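Local structure of putative flagellar motor switch protein FliN (Thermotoga maritima, 1O6A) at residues Lys63-Gly68 / Leu91-Glu96; Lys22-Leu27 / Asp57-Gly62; Arg67-Val72 / Arg80-Val85; Gly28-Thr33 / Ser44-Asp49. The protein is a putative component of the flagellar motor switch, probably forming part of the cytoplasmic C-ring that sets the direction of flagellar rotation. All coordinates share one frame; numbering follows the deposited sequence. Where two conformers were deposited one is given.

Interaction 1: residues Lys63-Gly68 / Leu91-Glu96; sequences KLIARG and LELLNE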
# COMPACT_ATOMS: atom_id res chain seq x y z
N LYS A 63 -10.02 -2.94 -1.30
CA LYS A 63 -10.41 -3.54 -2.59
C LYS A 63 -9.57 -2.92 -3.70
O LYS A 63 -9.43 -1.73 -3.77
CB LYS A 63 -11.90 -3.25 -2.88
CG LYS A 63 -12.86 -3.78 -1.82
CD LYS A 63 -13.00 -5.29 -1.87
CE LYS A 63 -13.98 -5.77 -0.75
NZ LYS A 63 -13.94 -7.27 -0.55
N LEU A 64 -8.99 -3.75 -4.55
CA LEU A 64 -8.19 -3.28 -5.66
C LEU A 64 -9.10 -2.70 -6.72
O LEU A 64 -9.93 -3.41 -7.28
CB LEU A 64 -7.38 -4.43 -6.25
CG LEU A 64 -6.52 -4.07 -7.45
CD1 LEU A 64 -5.36 -3.21 -7.03
CD2 LEU A 64 -6.08 -5.37 -8.13
N ILE A 65 -9.03 -1.39 -6.95
CA ILE A 65 -9.86 -0.82 -8.02
C ILE A 65 -9.06 -0.22 -9.16
O ILE A 65 -9.61 0.08 -10.22
CB ILE A 65 -10.85 0.21 -7.49
CG1 ILE A 65 -10.14 1.39 -6.89
CG2 ILE A 65 -11.87 -0.38 -6.47
CD1 ILE A 65 -10.86 2.65 -7.22
N ALA A 66 -7.77 -0.03 -8.94
CA ALA A 66 -6.93 0.67 -9.91
C ALA A 66 -5.46 0.34 -9.73
O ALA A 66 -5.06 -0.25 -8.72
CB ALA A 66 -7.16 2.16 -9.80
N ARG A 67 -4.68 0.66 -10.74
CA ARG A 67 -3.21 0.60 -10.66
C ARG A 67 -2.65 1.86 -11.28
O ARG A 67 -3.38 2.58 -12.00
CB ARG A 67 -2.71 -0.68 -11.34
CG ARG A 67 -3.24 -1.97 -10.71
CD ARG A 67 -2.37 -3.30 -10.94
NE ARG A 67 -2.23 -3.53 -12.35
CZ ARG A 67 -1.42 -4.43 -12.89
NH1 ARG A 67 -0.69 -5.19 -12.12
NH2 ARG A 67 -1.32 -4.52 -14.21
N GLY A 68 -1.41 2.19 -10.96
CA GLY A 68 -0.84 3.40 -11.48
C GLY A 68 0.65 3.51 -11.36
O GLY A 68 1.37 2.57 -11.01
N LEU A 91 -18.29 0.54 -7.45
CA LEU A 91 -19.41 0.42 -6.52
C LEU A 91 -19.63 -1.00 -6.07
O LEU A 91 -19.90 -1.24 -4.88
CB LEU A 91 -20.69 0.92 -7.18
CG LEU A 91 -21.04 2.35 -6.86
CD1 LEU A 91 -22.36 2.69 -7.56
CD2 LEU A 91 -21.14 2.58 -5.32
N GLU A 92 -19.59 -1.93 -7.02
CA GLU A 92 -19.85 -3.34 -6.74
C GLU A 92 -18.84 -3.85 -5.74
O GLU A 92 -19.19 -4.51 -4.77
CB GLU A 92 -19.78 -4.19 -8.01
CG GLU A 92 -21.00 -4.09 -8.93
CD GLU A 92 -20.79 -4.72 -10.31
OE1 GLU A 92 -19.69 -5.26 -10.61
OE2 GLU A 92 -21.74 -4.67 -11.13
N LEU A 93 -17.57 -3.55 -5.98
CA LEU A 93 -16.48 -4.05 -5.16
C LEU A 93 -16.56 -3.48 -3.75
O LEU A 93 -16.28 -4.17 -2.78
CB LEU A 93 -15.14 -3.66 -5.76
CG LEU A 93 -14.63 -4.51 -6.91
CD1 LEU A 93 -13.51 -3.80 -7.62
CD2 LEU A 93 -14.15 -5.85 -6.39
N LEU A 94 -16.90 -2.20 -3.66
CA LEU A 94 -17.00 -1.52 -2.37
C LEU A 94 -18.21 -2.01 -1.61
O LEU A 94 -18.25 -1.89 -0.39
CB LEU A 94 -17.09 -0.00 -2.55
CG LEU A 94 -15.79 0.61 -3.04
CD1 LEU A 94 -15.99 2.05 -3.43
CD2 LEU A 94 -14.70 0.46 -1.98
N ASN A 95 -19.19 -2.56 -2.32
CA ASN A 95 -20.43 -3.09 -1.70
C ASN A 95 -20.35 -4.57 -1.32
O ASN A 95 -21.28 -5.10 -0.71
CB ASN A 95 -21.64 -2.86 -2.62
CG ASN A 95 -22.35 -1.58 -2.31
OD1 ASN A 95 -21.87 -0.50 -2.64
ND2 ASN A 95 -23.51 -1.68 -1.66
N GLU A 96 -19.26 -5.24 -1.70
CA GLU A 96 -18.95 -6.56 -1.15
C GLU A 96 -18.83 -6.47 0.38
O GLU A 96 -18.23 -5.53 0.94
CB GLU A 96 -17.66 -7.11 -1.75
CG GLU A 96 -17.78 -7.52 -3.21
CD GLU A 96 -16.48 -8.05 -3.80
OE1 GLU A 96 -15.38 -7.82 -3.22
OE2 GLU A 96 -16.55 -8.70 -4.87
OXT GLU A 96 -19.34 -7.32 1.11
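Lys63 NZ donates to Glu96 OE1 at 3.1 Å, a salt bridge between the start of strand 63-73 and the last residue of the chain. The carboxylate oxygen receives it on the anti lone pair, the one directed away from OE2, so this is a single-point grip and not a two-oxygen clasp. The lysine reaches the acid by turning once, at chi2 (-73°), and running extended from there to its amine. Along this course its CG, CD and CE all skirt the main-chain carbonyl of Leu93, the nearest being CE at 3.5 Å from Leu93 O. Lys63 and Leu93 are the residues whose CA atoms come nearest across the two segments, and their CB atoms stand 4.4 Å apart. Strand 63-73 is here one of the inner strands of an antiparallel sheet, and it carries a classic beta bulge, with Ile65 and Ala66 both opposite Ile58; helix 87-94 packs against the strand from Lys63 as far as Ile65, the first residue of the bulge. Leu93 brings its CD1 branch to 3.6 Å from Leu64 O, and the same methyl lies 4.0 Å from Ile65 CG2, a slanting apolar contact. Ile65 also packs on Met40 of the second subunit, and Leu94, whose side-chain end leans toward the strand, packs on Leu34 of that subunit.

Interaction 2: residues Lys22-Leu27 / Asp57-Gly62; sequences KVTVEL and DILVNG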
# COMPACT_ATOMS: atom_id res chain seq x y z
N LYS A 22 -10.97 5.12 2.59
CA LYS A 22 -9.54 4.97 2.80
C LYS A 22 -8.84 4.41 1.56
O LYS A 22 -9.16 3.32 1.11
CB LYS A 22 -9.29 4.03 3.97
CG LYS A 22 -7.84 3.97 4.42
CD LYS A 22 -7.50 5.19 5.29
CE LYS A 22 -6.32 5.98 4.71
NZ LYS A 22 -5.94 7.10 5.62
N VAL A 23 -7.86 5.15 1.05
CA VAL A 23 -7.13 4.75 -0.13
C VAL A 23 -5.71 4.40 0.30
O VAL A 23 -5.09 5.14 1.07
CB VAL A 23 -7.12 5.87 -1.17
CG1 VAL A 23 -6.36 5.47 -2.42
CG2 VAL A 23 -8.54 6.28 -1.50
N THR A 24 -5.23 3.25 -0.15
CA THR A 24 -3.87 2.76 0.11
C THR A 24 -3.21 2.43 -1.22
O THR A 24 -3.88 1.90 -2.12
CB THR A 24 -3.91 1.48 1.01
OG1 THR A 24 -4.71 0.46 0.40
CG2 THR A 24 -4.59 1.72 2.34
N VAL A 25 -1.92 2.73 -1.35
CA VAL A 25 -1.19 2.43 -2.54
C VAL A 25 -0.06 1.49 -2.11
O VAL A 25 0.71 1.78 -1.17
CB VAL A 25 -0.65 3.68 -3.18
CG1 VAL A 25 0.24 3.36 -4.36
CG2 VAL A 25 -1.81 4.63 -3.59
N GLU A 26 -0.00 0.34 -2.78
CA GLU A 26 0.93 -0.74 -2.42
C GLU A 26 1.96 -0.92 -3.50
O GLU A 26 1.67 -0.95 -4.70
CB GLU A 26 0.19 -2.07 -2.27
CG GLU A 26 -0.77 -2.13 -1.11
CD GLU A 26 -1.35 -3.50 -0.88
OE1 GLU A 26 -0.94 -4.47 -1.56
OE2 GLU A 26 -2.21 -3.63 0.02
N LEU A 27 3.20 -1.08 -3.05
CA LEU A 27 4.32 -1.39 -3.92
C LEU A 27 4.38 -2.89 -4.15
O LEU A 27 4.91 -3.34 -5.14
CB LEU A 27 5.65 -0.97 -3.30
CG LEU A 27 6.86 -1.45 -4.12
CD1 LEU A 27 6.85 -0.84 -5.55
CD2 LEU A 27 8.12 -1.12 -3.41
N ASP A 57 -0.32 -0.81 -6.96
CA ASP A 57 -1.73 -1.10 -6.74
C ASP A 57 -2.43 -0.03 -5.90
O ASP A 57 -1.86 0.48 -4.93
CB ASP A 57 -1.87 -2.43 -6.02
CG ASP A 57 -1.17 -3.55 -6.78
OD1 ASP A 57 -1.50 -3.71 -7.98
OD2 ASP A 57 -0.20 -4.19 -6.32
N ILE A 58 -3.69 0.23 -6.23
CA ILE A 58 -4.46 1.26 -5.53
C ILE A 58 -5.70 0.62 -4.99
O ILE A 58 -6.50 0.10 -5.75
CB ILE A 58 -4.87 2.37 -6.52
CG1 ILE A 58 -3.63 3.00 -7.16
CG2 ILE A 58 -5.71 3.42 -5.82
CD1 ILE A 58 -3.94 3.71 -8.42
N LEU A 59 -5.80 0.57 -3.66
CA LEU A 59 -6.90 -0.11 -2.97
C LEU A 59 -7.77 0.93 -2.28
O LEU A 59 -7.27 1.92 -1.72
CB LEU A 59 -6.36 -1.08 -1.93
CG LEU A 59 -5.63 -2.28 -2.54
CD1 LEU A 59 -4.19 -1.94 -2.86
CD2 LEU A 59 -5.74 -3.48 -1.64
N VAL A 60 -9.07 0.67 -2.27
CA VAL A 60 -10.02 1.54 -1.61
C VAL A 60 -10.76 0.65 -0.64
O VAL A 60 -11.30 -0.37 -1.04
CB VAL A 60 -10.93 2.28 -2.61
CG1 VAL A 60 -11.92 3.18 -1.85
CG2 VAL A 60 -10.11 3.14 -3.53
N ASN A 61 -10.72 1.01 0.65
CA ASN A 61 -11.18 0.13 1.72
C ASN A 61 -10.78 -1.32 1.47
O ASN A 61 -11.60 -2.23 1.60
CB ASN A 61 -12.70 0.25 1.89
CG ASN A 61 -13.14 1.59 2.41
OD1 ASN A 61 -12.34 2.45 2.76
ND2 ASN A 61 -14.45 1.78 2.48
N GLY A 62 -9.53 -1.54 1.09
CA GLY A 62 -9.01 -2.90 0.92
C GLY A 62 -9.32 -3.60 -0.39
O GLY A 62 -8.92 -4.73 -0.57
O HOH W 1 -7.41 0.70 1.21
O HOH W 2 0.52 -5.20 -3.91
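Two neighbouring strands of an antiparallel four-stranded sheet, 22-26 and 57-60, are zipped together here, their short axes 4.7 Å apart and their directions differing by 159°. Thr24 with Leu59 and Glu26 with Asp57 are hydrogen-bonded pairs, each closed by two reciprocal backbone bonds; Leu59 N to Thr24 O, at 2.8 Å with an angle of 177° at the hydrogen, is nearly straight. Beyond Val60 the ladder is prolonged by a side chain: Asn61 OD1 accepts from Lys22 N at 3.0 Å while Asn61 N donates to Lys22 O. The backbone angles of Asn61 and Gly62 fit a type I' turn, which leads into strand 63-73. Water 1 donates to Lys22 O, accepts from Gly62 N and bonds Thr24 OG1 at 2.8 Å, tying that turn to the strand. Val23, Val25, Ile58 and Val60 share one face, where Val23 CG1 lies beside Ile58 CG2 at 4.0 Å. On the other face Leu59 CD1 meets Glu26 CD at 3.8 Å, the two side chains crossing at about a right angle. Glu26 is salt-bridged to Arg29 and Asp57 to Lys50, which probably tempers the proximity of the two acids. Strand 63-73 adjoins 56-60 on its other edge, Val79 of strand 76-84 touches Val25 and Ile58, and residues 22-26 pair with an antiparallel strand of the second subunit, continuing the sheet.

Interaction 3: residues Arg67-Val72 / Arg80-Val85; sequences RGEVVV and RITEIV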
# COMPACT_ATOMS: atom_id res chain seq x y z
N ARG A 67 -4.68 0.66 -10.74
CA ARG A 67 -3.21 0.60 -10.66
C ARG A 67 -2.65 1.86 -11.28
O ARG A 67 -3.38 2.58 -12.00
CB ARG A 67 -2.71 -0.68 -11.34
CG ARG A 67 -3.24 -1.97 -10.71
CD ARG A 67 -2.37 -3.30 -10.94
NE ARG A 67 -2.23 -3.53 -12.35
CZ ARG A 67 -1.42 -4.43 -12.89
NH1 ARG A 67 -0.69 -5.19 -12.12
NH2 ARG A 67 -1.32 -4.52 -14.21
N GLY A 68 -1.41 2.19 -10.96
CA GLY A 68 -0.84 3.40 -11.48
C GLY A 68 0.65 3.51 -11.36
O GLY A 68 1.37 2.57 -11.01
N GLU A 69 1.13 4.69 -11.69
CA GLU A 69 2.55 5.00 -11.66
C GLU A 69 2.82 6.14 -10.67
O GLU A 69 2.01 7.03 -10.47
CB GLU A 69 3.06 5.32 -13.07
CG GLU A 69 2.42 6.50 -13.74
CD GLU A 69 2.88 6.73 -15.19
OE1 GLU A 69 3.92 6.16 -15.58
OE2 GLU A 69 2.21 7.51 -15.91
N VAL A 70 3.95 6.05 -9.99
CA VAL A 70 4.32 6.99 -8.94
C VAL A 70 4.75 8.32 -9.54
O VAL A 70 5.50 8.35 -10.52
CB VAL A 70 5.47 6.38 -8.04
CG1 VAL A 70 5.76 7.29 -6.87
CG2 VAL A 70 5.06 5.04 -7.55
N VAL A 71 4.23 9.41 -8.97
CA VAL A 71 4.60 10.77 -9.32
C VAL A 71 4.85 11.60 -8.06
O VAL A 71 4.45 11.24 -6.97
CB VAL A 71 3.50 11.46 -10.17
CG1 VAL A 71 3.30 10.70 -11.45
CG2 VAL A 71 2.15 11.49 -9.44
N VAL A 72 5.61 12.68 -8.22
CA VAL A 72 5.81 13.69 -7.19
C VAL A 72 4.76 14.79 -7.39
O VAL A 72 4.59 15.31 -8.49
CB VAL A 72 7.20 14.29 -7.30
CG1 VAL A 72 7.34 15.50 -6.36
CG2 VAL A 72 8.26 13.22 -6.94
N ARG A 80 -0.50 8.40 -10.49
CA ARG A 80 -1.31 8.71 -11.65
C ARG A 80 -1.94 7.39 -12.06
O ARG A 80 -1.22 6.39 -12.27
CB ARG A 80 -0.45 9.25 -12.77
CG ARG A 80 -1.26 9.61 -14.03
CD ARG A 80 -0.37 9.96 -15.16
NE ARG A 80 0.33 11.21 -14.87
CZ ARG A 80 1.64 11.33 -14.80
NH1 ARG A 80 2.45 10.31 -15.00
NH2 ARG A 80 2.15 12.52 -14.54
N ILE A 81 -3.26 7.38 -12.17
CA ILE A 81 -3.99 6.16 -12.53
C ILE A 81 -3.67 5.77 -13.99
O ILE A 81 -3.83 6.57 -14.92
CB ILE A 81 -5.51 6.38 -12.31
CG1 ILE A 81 -5.81 6.40 -10.81
CG2 ILE A 81 -6.34 5.33 -13.03
CD1 ILE A 81 -7.18 6.92 -10.46
N THR A 82 -3.24 4.53 -14.17
CA THR A 82 -2.98 3.95 -15.48
C THR A 82 -3.97 2.84 -15.85
O THR A 82 -4.09 2.50 -17.01
CB THR A 82 -1.58 3.41 -15.59
OG1 THR A 82 -1.33 2.39 -14.60
CG2 THR A 82 -0.53 4.52 -15.33
N GLU A 83 -4.63 2.24 -14.87
CA GLU A 83 -5.60 1.18 -15.10
C GLU A 83 -6.69 1.38 -14.05
O GLU A 83 -6.42 1.60 -12.89
CB GLU A 83 -5.00 -0.23 -14.92
CG GLU A 83 -3.89 -0.60 -15.89
CD GLU A 83 -3.20 -1.89 -15.49
OE1 GLU A 83 -3.88 -2.78 -14.92
OE2 GLU A 83 -1.98 -2.00 -15.70
N ILE A 84 -7.93 1.30 -14.46
CA ILE A 84 -9.01 1.38 -13.44
C ILE A 84 -10.25 0.63 -13.88
O ILE A 84 -10.52 0.56 -15.05
CB ILE A 84 -9.27 2.85 -13.09
CG1 ILE A 84 -10.17 2.98 -11.86
CG2 ILE A 84 -9.85 3.62 -14.32
CD1 ILE A 84 -10.17 4.38 -11.28
N VAL A 85 -11.00 0.05 -12.93
CA VAL A 85 -12.26 -0.59 -13.27
C VAL A 85 -13.32 0.47 -13.53
O VAL A 85 -13.16 1.64 -13.16
CB VAL A 85 -12.71 -1.57 -12.19
CG1 VAL A 85 -11.71 -2.69 -11.96
CG2 VAL A 85 -12.97 -0.86 -10.89
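Arg67 grips Glu83 side-on with two nitrogens, across the antiparallel hairpin 63-73/76-84: NE to Glu83 OE1 at 3.1 Å and NH2 to Glu83 OE2 at 3.0 Å. The bend at chi3 (-58°) of Arg67 turns its guanidinium edge toward the acid, yet the two planar groups are 65° apart. OE2 offers its syn lone pair, whereas OE1 is approached from above the carboxylate plane. A second salt bridge, Arg80 NH1 to Glu69 OE2 at 3.0 Å, is steeper still: the planes differ by 83°, and the acceptor lies in the guanidinium plane while the donor stands above the carboxylate. Both pairs bridge the two strands on the same sheet face. The first pair sits at a classic beta bulge, in which Thr82 and Glu83 both face Arg67; Arg67 O accepts from Thr82 N at 2.9 Å and from Glu83 N at 3.1 Å, the latter from above the carbonyl plane. Past the bulge Glu69 and Arg80 resume regular pairing through two reciprocal backbone bonds. Gly68, opposite Ile81, lets the chains come close, its CA 3.1 Å from Arg80 O. Packing takes over outward: Pro55 touches Arg67, Thr82 and Glu83, and Glu69 CG meets Thr82 CG2. Val71 CG1 sits over one face of the Arg80 guanidinium, 3.4 Å above its plane and offset toward the rim.

Interaction 4: residues Gly28-Thr33 / Ser44-Asp49; sequences GRTRMT and SIIELD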
# COMPACT_ATOMS: atom_id res chain seq x y z
N GLY A 28 3.87 -3.67 -3.22
CA GLY A 28 3.90 -5.11 -3.37
C GLY A 28 3.72 -5.81 -2.05
O GLY A 28 3.67 -5.17 -0.98
N ARG A 29 3.63 -7.13 -2.15
CA ARG A 29 3.44 -8.01 -1.00
C ARG A 29 4.36 -9.20 -1.03
O ARG A 29 4.90 -9.58 -2.06
CB ARG A 29 2.00 -8.55 -1.02
CG ARG A 29 0.93 -7.50 -1.01
CD ARG A 29 -0.46 -8.12 -0.83
NE ARG A 29 -1.46 -7.05 -0.70
CZ ARG A 29 -2.72 -7.25 -0.35
NH1 ARG A 29 -3.16 -8.46 -0.08
NH2 ARG A 29 -3.54 -6.22 -0.25
N THR A 30 4.55 -9.81 0.14
CA THR A 30 5.16 -11.12 0.26
C THR A 30 4.67 -11.75 1.55
O THR A 30 3.76 -11.23 2.18
CB THR A 30 6.71 -11.04 0.16
OG1 THR A 30 7.27 -12.36 0.15
CG2 THR A 30 7.33 -10.34 1.34
N ARG A 31 5.23 -12.89 1.90
CA ARG A 31 4.96 -13.54 3.15
C ARG A 31 6.29 -13.97 3.77
O ARG A 31 7.27 -14.23 3.07
CB ARG A 31 4.02 -14.71 2.95
CG ARG A 31 2.65 -14.33 2.46
CD ARG A 31 1.66 -15.50 2.35
NE ARG A 31 2.32 -16.61 1.67
CZ ARG A 31 2.39 -17.86 2.10
NH1 ARG A 31 1.72 -18.26 3.18
NH2 ARG A 31 3.06 -18.75 1.38
N MSE A 32 6.35 -13.98 5.08
CA MSE A 32 7.51 -14.49 5.80
C MSE A 32 7.08 -15.06 7.14
O MSE A 32 6.01 -14.76 7.63
CB MSE A 32 8.52 -13.37 5.98
CG MSE A 32 8.02 -12.33 6.82
SE MSE A 32 9.39 -10.85 7.11
CE MSE A 32 9.89 -10.59 5.42
N THR A 33 7.95 -15.85 7.73
CA THR A 33 7.68 -16.43 9.02
C THR A 33 7.90 -15.42 10.11
O THR A 33 8.58 -14.41 9.95
CB THR A 33 8.56 -17.65 9.30
OG1 THR A 33 9.94 -17.26 9.33
CG2 THR A 33 8.44 -18.68 8.17
N SER A 44 18.07 -5.08 6.10
CA SER A 44 17.54 -6.30 5.61
C SER A 44 16.78 -6.02 4.36
O SER A 44 16.17 -4.96 4.21
CB SER A 44 16.57 -6.95 6.58
OG SER A 44 17.21 -7.62 7.62
N ILE A 45 16.81 -6.97 3.45
CA ILE A 45 16.16 -6.77 2.16
C ILE A 45 15.00 -7.75 2.04
O ILE A 45 15.14 -8.98 2.28
CB ILE A 45 17.18 -6.85 1.04
CG1 ILE A 45 17.92 -5.49 1.00
CG2 ILE A 45 16.45 -7.10 -0.31
CD1 ILE A 45 19.08 -5.44 0.20
N ILE A 46 13.85 -7.20 1.71
CA ILE A 46 12.60 -7.95 1.55
C ILE A 46 12.19 -7.87 0.08
O ILE A 46 11.93 -6.79 -0.45
CB ILE A 46 11.48 -7.38 2.42
CG1 ILE A 46 11.89 -7.36 3.91
CG2 ILE A 46 10.13 -8.12 2.17
CD1 ILE A 46 10.91 -6.60 4.75
N GLU A 47 12.15 -9.01 -0.59
CA GLU A 47 11.73 -9.03 -2.00
C GLU A 47 10.23 -9.20 -2.09
O GLU A 47 9.61 -9.96 -1.33
CB GLU A 47 12.47 -10.15 -2.72
CG GLU A 47 12.27 -10.17 -4.21
CD GLU A 47 13.15 -11.23 -4.86
OE1 GLU A 47 14.24 -11.57 -4.29
OE2 GLU A 47 12.75 -11.72 -5.93
N LEU A 48 9.62 -8.47 -3.02
CA LEU A 48 8.19 -8.47 -3.18
C LEU A 48 7.74 -9.15 -4.50
O LEU A 48 8.53 -9.41 -5.41
CB LEU A 48 7.69 -7.04 -3.16
CG LEU A 48 8.04 -6.20 -1.94
CD1 LEU A 48 7.70 -4.72 -2.26
CD2 LEU A 48 7.34 -6.74 -0.73
N ASP A 49 6.45 -9.44 -4.56
CA ASP A 49 5.84 -10.15 -5.65
C ASP A 49 5.59 -9.30 -6.87
O ASP A 49 5.14 -9.81 -7.86
CB ASP A 49 4.54 -10.86 -5.18
CG ASP A 49 3.36 -9.87 -4.75
OD1 ASP A 49 3.44 -8.60 -4.79
OD2 ASP A 49 2.26 -10.36 -4.33
O HOH W 3 10.06 -11.96 0.46
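Asp49 folds its carboxylate back over the main chain of Arg29: with CG between its own N and carbonyl carbon (chi1 66°), OD1 takes the hydrogen bond from Arg29 N at 3.0 Å, met from above the carboxylate plane. Its own N returns a bond to Arg29 O at 2.9 Å, so one residue both donates to and accepts from Arg29. Further along, Thr30 and Ile46 slant across each other and touch by CG2 methyls, 3.7 Å apart. Met32, present as selenomethionine, lies at about a right angle to Ile46; its chain bends at chi3 and brings CE to 4.1 Å from Ile46 CG1. Leu48 lays its CD1 against Gly28 CA at 4.0 Å, where glycine lets the leucine approach the backbone. Water 3 joins Thr30 OG1 to Glu47 O. The directions of the short strands differ by 115°, consistent with backbone-to-backbone bonding across the segments being limited to Asp49 N to Arg29 O. Both strands instead form antiparallel ladders with the second subunit, which also supplies Asn76 ND2 to Leu48 O. Strands of one chain that extend the sheet of the other are consistent with the intertwined dimer of FliN C-terminal domains.

In the fold
Interactions 1, 2 and 3 cluster along strand 63-73 and its neighbours, with centres 9 to 14 Å apart; interactions 1 and 3 share Arg67 and Gly68, and Ile58 N probably bonds Ala66 O to join interactions 1 and 2. Interaction 4 stands apart, its centre about 24 Å from that of interaction 1 and on the opposite side of the chain's centre, but touches interaction 2 through Leu27 and Leu48. Along the chain it is nested inside the loop that interaction 2 closes; interactions 1 and 3 come later. Interaction 4 reaches the four-stranded sheet through strand 20-33. The hairpin 63-73/76-84 and the outlying strands 28-33 and 45-48 all contribute to the contact with the second subunit.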